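Putative Chlorite dismutase TA0507 (Thermoplasma acidophilum, PDB 3DTZ) is a putative chlorite dismutase-family protein that probably binds heme and may act as an oxidoreductase, although its actual function has not been established. Local coordinates at residues G63-I69 and I80-R86; E161-H166 and L213-A218. All coordinates share one frame; numbering follows the deposited sequence. Where two conformers were deposited one is given.

Contact 1: G63-I69 and I80-R86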
loop_
_atom_site.group_PDB
_atom_site.type_symbol
_atom_site.label_atom_id
_atom_site.label_comp_id
_atom_site.label_asym_id
_atom_site.label_seq_id
_atom_site.Cartn_x
_atom_site.Cartn_y
_atom_site.Cartn_z
ATOM N N GLY D 63 34.535 13.211 -8.621
ATOM C CA GLY D 63 34.046 11.838 -8.539
ATOM C C GLY D 63 32.610 11.646 -9.027
ATOM O O GLY D 63 32.213 10.513 -9.327
ATOM N N TYR D 64 31.829 12.727 -9.083
ATOM C CA TYR D 64 30.474 12.642 -9.652
ATOM C C TYR D 64 30.539 12.825 -11.155
ATOM O O TYR D 64 30.896 13.898 -11.645
ATOM C CB TYR D 64 29.492 13.625 -9.013
ATOM C CG TYR D 64 29.304 13.334 -7.536
ATOM C CD1 TYR D 64 28.691 12.138 -7.112
ATOM C CD2 TYR D 64 29.743 14.232 -6.576
ATOM C CE1 TYR D 64 28.522 11.866 -5.751
ATOM C CE2 TYR D 64 29.599 13.972 -5.232
ATOM C CZ TYR D 64 28.995 12.794 -4.817
ATOM O OH TYR D 64 28.883 12.545 -3.471
ATOM N N ILE D 65 30.173 11.763 -11.865
ATOM C CA ILE D 65 30.205 11.739 -13.327
ATOM C C ILE D 65 29.103 12.637 -13.934
ATOM O O ILE D 65 29.364 13.413 -14.881
ATOM C CB ILE D 65 30.147 10.284 -13.842
ATOM C CG1 ILE D 65 31.414 9.537 -13.345
ATOM C CG2 ILE D 65 29.971 10.256 -15.400
ATOM C CD1 ILE D 65 31.428 8.000 -13.566
ATOM N N ASN D 66 27.898 12.565 -13.355
ATOM C CA ASN D 66 26.815 13.463 -13.735
ATOM C C ASN D 66 25.927 13.770 -12.535
ATOM O O ASN D 66 25.950 13.050 -11.507
ATOM C CB ASN D 66 26.004 12.935 -14.966
ATOM C CG ASN D 66 25.124 11.736 -14.641
ATOM O OD1 ASN D 66 25.411 10.955 -13.733
ATOM N ND2 ASN D 66 24.028 11.599 -15.379
ATOM N N PHE D 67 25.200 14.882 -12.670
ATOM C CA PHE D 67 24.153 15.241 -11.701
ATOM C C PHE D 67 23.178 16.137 -12.446
ATOM O O PHE D 67 23.559 17.195 -12.977
ATOM C CB PHE D 67 24.721 16.013 -10.503
ATOM C CG PHE D 67 23.652 16.623 -9.654
ATOM C CD1 PHE D 67 22.821 15.795 -8.897
ATOM C CD2 PHE D 67 23.413 17.990 -9.684
ATOM C CE1 PHE D 67 21.777 16.332 -8.109
ATOM C CE2 PHE D 67 22.376 18.551 -8.901
ATOM C CZ PHE D 67 21.573 17.727 -8.125
ATOM N N HIS D 68 21.928 15.703 -12.519
ATOM C CA HIS D 68 20.892 16.491 -13.199
ATOM C C HIS D 68 19.634 16.549 -12.321
ATOM O O HIS D 68 19.326 15.589 -11.628
ATOM C CB HIS D 68 20.556 15.888 -14.566
ATOM C CG HIS D 68 21.750 15.740 -15.467
ATOM N ND1 HIS D 68 22.521 16.815 -15.853
ATOM C CD2 HIS D 68 22.288 14.654 -16.076
ATOM C CE1 HIS D 68 23.512 16.391 -16.626
ATOM N NE2 HIS D 68 23.395 15.083 -16.768
ATOM N N ILE D 69 18.911 17.656 -12.420
ATOM C CA ILE D 69 17.662 17.847 -11.674
ATOM C C ILE D 69 16.518 17.892 -12.708
ATOM O O ILE D 69 16.711 18.461 -13.786
ATOM C CB ILE D 69 17.694 19.169 -10.842
ATOM C CG1 ILE D 69 18.954 19.208 -9.962
ATOM C CG2 ILE D 69 16.433 19.220 -9.952
ATOM C CD1 ILE D 69 19.227 20.549 -9.297
ATOM N N ILE D 80 13.092 15.468 -9.244
ATOM C CA ILE D 80 13.815 14.193 -9.408
ATOM C C ILE D 80 15.286 14.540 -9.571
ATOM O O ILE D 80 15.616 15.486 -10.278
ATOM C CB ILE D 80 13.351 13.449 -10.685
ATOM C CG1 ILE D 80 11.837 13.203 -10.644
ATOM C CG2 ILE D 80 14.131 12.099 -10.866
ATOM C CD1 ILE D 80 11.168 13.059 -12.079
ATOM N N PHE D 81 16.147 13.789 -8.881
ATOM C CA PHE D 81 17.598 13.925 -8.951
ATOM C C PHE D 81 18.176 12.657 -9.585
ATOM O O PHE D 81 17.767 11.552 -9.248
ATOM C CB PHE D 81 18.174 14.038 -7.512
ATOM C CG PHE D 81 17.738 15.281 -6.776
ATOM C CD1 PHE D 81 18.246 16.535 -7.155
ATOM C CD2 PHE D 81 16.813 15.214 -5.730
ATOM C CE1 PHE D 81 17.849 17.705 -6.495
ATOM C CE2 PHE D 81 16.394 16.393 -5.064
ATOM C CZ PHE D 81 16.938 17.633 -5.439
ATOM N N TRP D 82 19.156 12.814 -10.458
ATOM C CA TRP D 82 19.870 11.678 -11.032
ATOM C C TRP D 82 21.380 11.967 -10.939
ATOM O O TRP D 82 21.820 13.018 -11.354
ATOM C CB TRP D 82 19.456 11.500 -12.490
ATOM C CG TRP D 82 20.224 10.473 -13.272
ATOM C CD1 TRP D 82 20.736 9.269 -12.806
ATOM C CD2 TRP D 82 20.554 10.545 -14.665
ATOM N NE1 TRP D 82 21.380 8.605 -13.842
ATOM C CE2 TRP D 82 21.269 9.354 -14.992
ATOM C CE3 TRP D 82 20.300 11.495 -15.684
ATOM C CZ2 TRP D 82 21.729 9.079 -16.302
ATOM C CZ3 TRP D 82 20.763 11.229 -16.993
ATOM C CH2 TRP D 82 21.502 10.034 -17.282
ATOM N N TYR D 83 22.163 11.039 -10.395
ATOM C CA TYR D 83 23.633 11.243 -10.368
ATOM C C TYR D 83 24.346 9.899 -10.425
ATOM O O TYR D 83 23.739 8.860 -10.080
ATOM C CB TYR D 83 24.079 12.011 -9.107
ATOM C CG TYR D 83 23.571 11.437 -7.817
ATOM C CD1 TYR D 83 24.281 10.442 -7.137
ATOM C CD2 TYR D 83 22.329 11.841 -7.304
ATOM C CE1 TYR D 83 23.767 9.901 -5.927
ATOM C CE2 TYR D 83 21.828 11.321 -6.137
ATOM C CZ TYR D 83 22.543 10.361 -5.455
ATOM O OH TYR D 83 21.986 9.850 -4.307
ATOM N N SER D 84 25.627 9.939 -10.796
ATOM C CA SER D 84 26.422 8.721 -11.030
ATOM C C SER D 84 27.862 8.907 -10.549
ATOM O O SER D 84 28.378 10.011 -10.593
ATOM C CB SER D 84 26.422 8.350 -12.519
ATOM O OG SER D 84 25.133 8.509 -13.107
ATOM N N SER D 85 28.503 7.814 -10.127
ATOM C CA SER D 85 29.903 7.831 -9.668
ATOM C C SER D 85 30.433 6.402 -9.617
ATOM O O SER D 85 29.677 5.487 -9.363
ATOM C CB SER D 85 30.008 8.384 -8.238
ATOM O OG SER D 85 31.384 8.417 -7.794
ATOM N N ARG D 86 31.735 6.227 -9.845
ATOM C CA ARG D 86 32.366 4.928 -9.622
ATOM C C ARG D 86 32.590 4.668 -8.140
ATOM O O ARG D 86 32.864 3.534 -7.754
ATOM C CB ARG D 86 33.694 4.813 -10.391
ATOM C CG ARG D 86 33.495 4.712 -11.891
ATOM C CD ARG D 86 34.764 4.326 -12.639
ATOM N NE ARG D 86 34.431 4.049 -14.036
ATOM C CZ ARG D 86 34.425 4.948 -15.019
ATOM N NH1 ARG D 86 34.771 6.217 -14.794
ATOM N NH2 ARG D 86 34.084 4.569 -16.254
HETATM O O HOH W 1 33.510 8.496 -10.432
#
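S84 OG is gripped by three groups: it donates to N66 OD1 at 2.5 Å and is also hydrogen-bonded to the hydroxyls of T26 and Y116. This side-chain bond crosses the antiparallel beta hairpin of strands 64-72 and 79-85, part of the curled sheet of this chlorite dismutase-family fold. N66 CG sits between the backbone N and the carbonyl carbon (chi1 72°), which turns the amide toward the partner strand. N66 ND2 stands over one face of the W82 indole, 3.5 Å from W82 CH2, with amide and ring planes almost perpendicular at 88°. With an alanine here, S84 OG would probably be left short of one partner and the W82 face would lose its amide cover. Further along the strands, H68 and W82 form a hydrogen-bonded pair, H68 N to W82 O at 2.9 Å and W82 N to H68 O at 3.0 Å. On the reverse side of the sheet, F67 and F81 run side by side, F67 CE1 lying 3.7 Å from F81 CD1, and helix 88-102 packs against F81 and Y83. At the hairpin's open end, S85 OG donates to G63 O at 2.7 Å from above the carbonyl plane.

Contact 2: E161-H166 and L213-A218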
loop_
_atom_site.group_PDB
_atom_site.type_symbol
_atom_site.label_atom_id
_atom_site.label_comp_id
_atom_site.label_asym_id
_atom_site.label_seq_id
_atom_site.Cartn_x
_atom_site.Cartn_y
_atom_site.Cartn_z
ATOM N N GLU D 161 18.501 -14.752 -27.982
ATOM C CA GLU D 161 17.639 -14.663 -29.158
ATOM C C GLU D 161 16.428 -13.769 -28.877
ATOM O O GLU D 161 16.110 -12.879 -29.671
ATOM C CB GLU D 161 17.190 -16.060 -29.589
ATOM C CG GLU D 161 16.137 -16.076 -30.682
ATOM C CD GLU D 161 15.493 -17.437 -30.845
ATOM O OE1 GLU D 161 16.172 -18.459 -30.586
ATOM O OE2 GLU D 161 14.307 -17.488 -31.242
ATOM N N ILE D 162 15.765 -14.009 -27.747
ATOM C CA ILE D 162 14.635 -13.187 -27.339
ATOM C C ILE D 162 15.076 -11.720 -27.239
ATOM O O ILE D 162 14.406 -10.831 -27.768
ATOM C CB ILE D 162 14.009 -13.676 -26.014
ATOM C CG1 ILE D 162 13.339 -15.035 -26.216
ATOM C CG2 ILE D 162 12.984 -12.653 -25.494
ATOM C CD1 ILE D 162 13.253 -15.876 -24.957
HETATM N N MSE D 163 16.216 -11.481 -26.593
HETATM C CA MSE D 163 16.734 -10.123 -26.444
HETATM C C MSE D 163 17.190 -9.495 -27.749
HETATM O O MSE D 163 17.031 -8.291 -27.943
HETATM C CB MSE D 163 17.843 -10.056 -25.385
HETATM C CG MSE D 163 17.358 -10.396 -23.984
HETATM SE SE MSE D 163 15.750 -9.357 -23.448
HETATM C CE MSE D 163 16.531 -7.573 -23.697
ATOM N N HIS D 164 17.753 -10.294 -28.651
ATOM C CA HIS D 164 18.164 -9.761 -29.952
ATOM C C HIS D 164 16.969 -9.199 -30.716
ATOM O O HIS D 164 17.069 -8.128 -31.322
ATOM C CB HIS D 164 18.890 -10.819 -30.787
ATOM C CG HIS D 164 19.211 -10.372 -32.181
ATOM N ND1 HIS D 164 18.332 -10.522 -33.235
ATOM C CD2 HIS D 164 20.316 -9.781 -32.696
ATOM C CE1 HIS D 164 18.882 -10.044 -34.338
ATOM N NE2 HIS D 164 20.086 -9.590 -34.039
ATOM N N GLU D 165 15.846 -9.915 -30.665
ATOM C CA GLU D 165 14.609 -9.505 -31.330
ATOM C C GLU D 165 14.158 -8.144 -30.827
ATOM O O GLU D 165 13.731 -7.295 -31.613
ATOM C CB GLU D 165 13.489 -10.522 -31.087
ATOM C CG GLU D 165 12.222 -10.243 -31.930
ATOM C CD GLU D 165 10.922 -10.760 -31.311
ATOM O OE1 GLU D 165 10.731 -10.641 -30.084
ATOM O OE2 GLU D 165 10.070 -11.281 -32.071
ATOM N N HIS D 166 14.257 -7.952 -29.508
ATOM C CA HIS D 166 13.851 -6.704 -28.845
ATOM C C HIS D 166 14.740 -5.545 -29.264
ATOM O O HIS D 166 14.244 -4.474 -29.632
ATOM C CB HIS D 166 13.896 -6.891 -27.333
ATOM C CG HIS D 166 13.796 -5.611 -26.559
ATOM N ND1 HIS D 166 12.601 -5.127 -26.074
ATOM C CD2 HIS D 166 14.744 -4.715 -26.192
ATOM C CE1 HIS D 166 12.817 -3.989 -25.437
ATOM N NE2 HIS D 166 14.108 -3.712 -25.501
ATOM N N LEU D 213 7.328 -1.700 -28.851
ATOM C CA LEU D 213 8.104 -2.741 -28.186
ATOM C C LEU D 213 7.270 -3.706 -27.351
ATOM O O LEU D 213 7.775 -4.760 -26.936
ATOM C CB LEU D 213 9.249 -2.128 -27.376
ATOM C CG LEU D 213 10.385 -1.493 -28.184
ATOM C CD1 LEU D 213 11.303 -0.719 -27.263
ATOM C CD2 LEU D 213 11.186 -2.569 -28.946
ATOM N N ARG D 214 5.988 -3.379 -27.138
ATOM C CA ARG D 214 5.052 -4.333 -26.523
ATOM C C ARG D 214 4.896 -5.573 -27.409
ATOM O O ARG D 214 4.386 -6.611 -26.963
ATOM C CB ARG D 214 3.658 -3.709 -26.264
ATOM C CG ARG D 214 3.598 -2.650 -25.147
ATOM C CD ARG D 214 3.977 -3.258 -23.820
ATOM N NE ARG D 214 3.525 -2.534 -22.620
ATOM C CZ ARG D 214 4.263 -1.694 -21.883
ATOM N NH1 ARG D 214 5.512 -1.390 -22.223
ATOM N NH2 ARG D 214 3.736 -1.127 -20.787
ATOM N N GLU D 215 5.332 -5.442 -28.665
ATOM C CA GLU D 215 5.186 -6.504 -29.664
ATOM C C GLU D 215 6.327 -7.530 -29.599
ATOM O O GLU D 215 6.260 -8.576 -30.267
ATOM C CB GLU D 215 5.032 -5.907 -31.082
ATOM C CG GLU D 215 3.723 -5.091 -31.249
ATOM C CD GLU D 215 3.570 -4.415 -32.611
ATOM O OE1 GLU D 215 4.139 -4.899 -33.613
ATOM O OE2 GLU D 215 2.863 -3.383 -32.674
ATOM N N ALA D 216 7.351 -7.235 -28.787
ATOM C CA ALA D 216 8.482 -8.147 -28.564
ATOM C C ALA D 216 8.153 -9.281 -27.578
ATOM O O ALA D 216 7.507 -9.051 -26.551
ATOM C CB ALA D 216 9.691 -7.370 -28.084
ATOM N N ARG D 217 8.607 -10.497 -27.899
ATOM C CA ARG D 217 8.451 -11.667 -27.036
ATOM C C ARG D 217 9.004 -11.438 -25.613
ATOM O O ARG D 217 8.488 -12.013 -24.639
ATOM C CB ARG D 217 9.158 -12.899 -27.643
ATOM C CG ARG D 217 8.622 -13.394 -28.976
ATOM C CD ARG D 217 9.258 -14.763 -29.331
ATOM N NE ARG D 217 10.600 -14.622 -29.911
ATOM C CZ ARG D 217 11.611 -15.474 -29.735
ATOM N NH1 ARG D 217 11.470 -16.549 -28.969
ATOM N NH2 ARG D 217 12.782 -15.246 -30.323
ATOM N N ALA D 218 10.050 -10.614 -25.516
ATOM C CA ALA D 218 10.675 -10.244 -24.222
ATOM C C ALA D 218 9.640 -9.826 -23.173
ATOM O O ALA D 218 9.784 -10.141 -21.991
ATOM C CB ALA D 218 11.717 -9.140 -24.423
HETATM O O HOH W 2 11.592 -10.260 -27.645
HETATM O O HOH W 3 7.456 -10.842 -31.219
HETATM O O HOH W 4 10.013 -5.498 -25.265
#
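This is a partly buried helix-to-loop contact, in which one side of helix 156-172 meets the loop that leads from helix 203-213 to strand 222-223, well away from the centre of the chain. R217 makes the most extensive contact, spanning E161, I162 and E165. Its chain bends at chi3 (-81°), and R217 NH2 reaches E161 OE2 at 2.9 Å, forming a salt bridge on the anti side of the carboxylate but tilted about 30° out of its plane, a bent bond, with the two flat groups 47° apart. I162 CG1 lies over one guanidinium face, 3.7 Å from R217 NH1, so the charged group rests on an aliphatic support while its NH2 holds the glutamate.

One turn further along, E165 extends toward the same loop. E165 OE1 uses the syn lone pair to accept the backbone R217 N at 3.1 Å, and water 2 donates to E165 OE1 at 2.6 Å. The same water also donates to I162 O and accepts from A218 N, which ties helix backbone, carboxylate and loop together. E165 OE2 is joined through water 3 to E215 O.

Nearer H166 and A218 the contact is largely apolar. I162 CG2 lies 3.9 Å from A218 CB, and the selenium of selenomethionine M163 approaches the same methyl. L213 CD2 sits over one face of the H166 ring, while L213 CD1 lies 4.0 Å from H166 CE1. At the ring edge, water 4 is 2.7 Å from H166 ND1 and donates to L213 O. Nearby, R214 makes a salt bridge to E193 of a second subunit.

L213 to A216 form a type I beta turn, and beyond it the arrangement is a salt-bridge network: E161 pairs closely with the R217 guanidinium, while E165, one helical turn on, accepts the R217 backbone N and adds a long ion pair to R217 NE.

How the contacts relate
Contacts 1 and 2 lie on opposite sides of the chain's centre, their own centres 30 Å apart and their nearest atoms about 18 Å apart, so they do not touch. They follow one another along the chain: the hairpin of 63-69 and 80-86 is complete before 161-166 meets 213-218. The sheet connects them indirectly, since strand 64-72 pairs with 229-234, which pairs with 139-147, which in turn pairs with 222-223, the short strand just after the loop of contact 2. Contact 1 is buried within one subunit, whereas contact 2 is more peripheral and adjoins a second subunit. Heme binding is only inferred for this protein, and neither contact includes a heme among its partners.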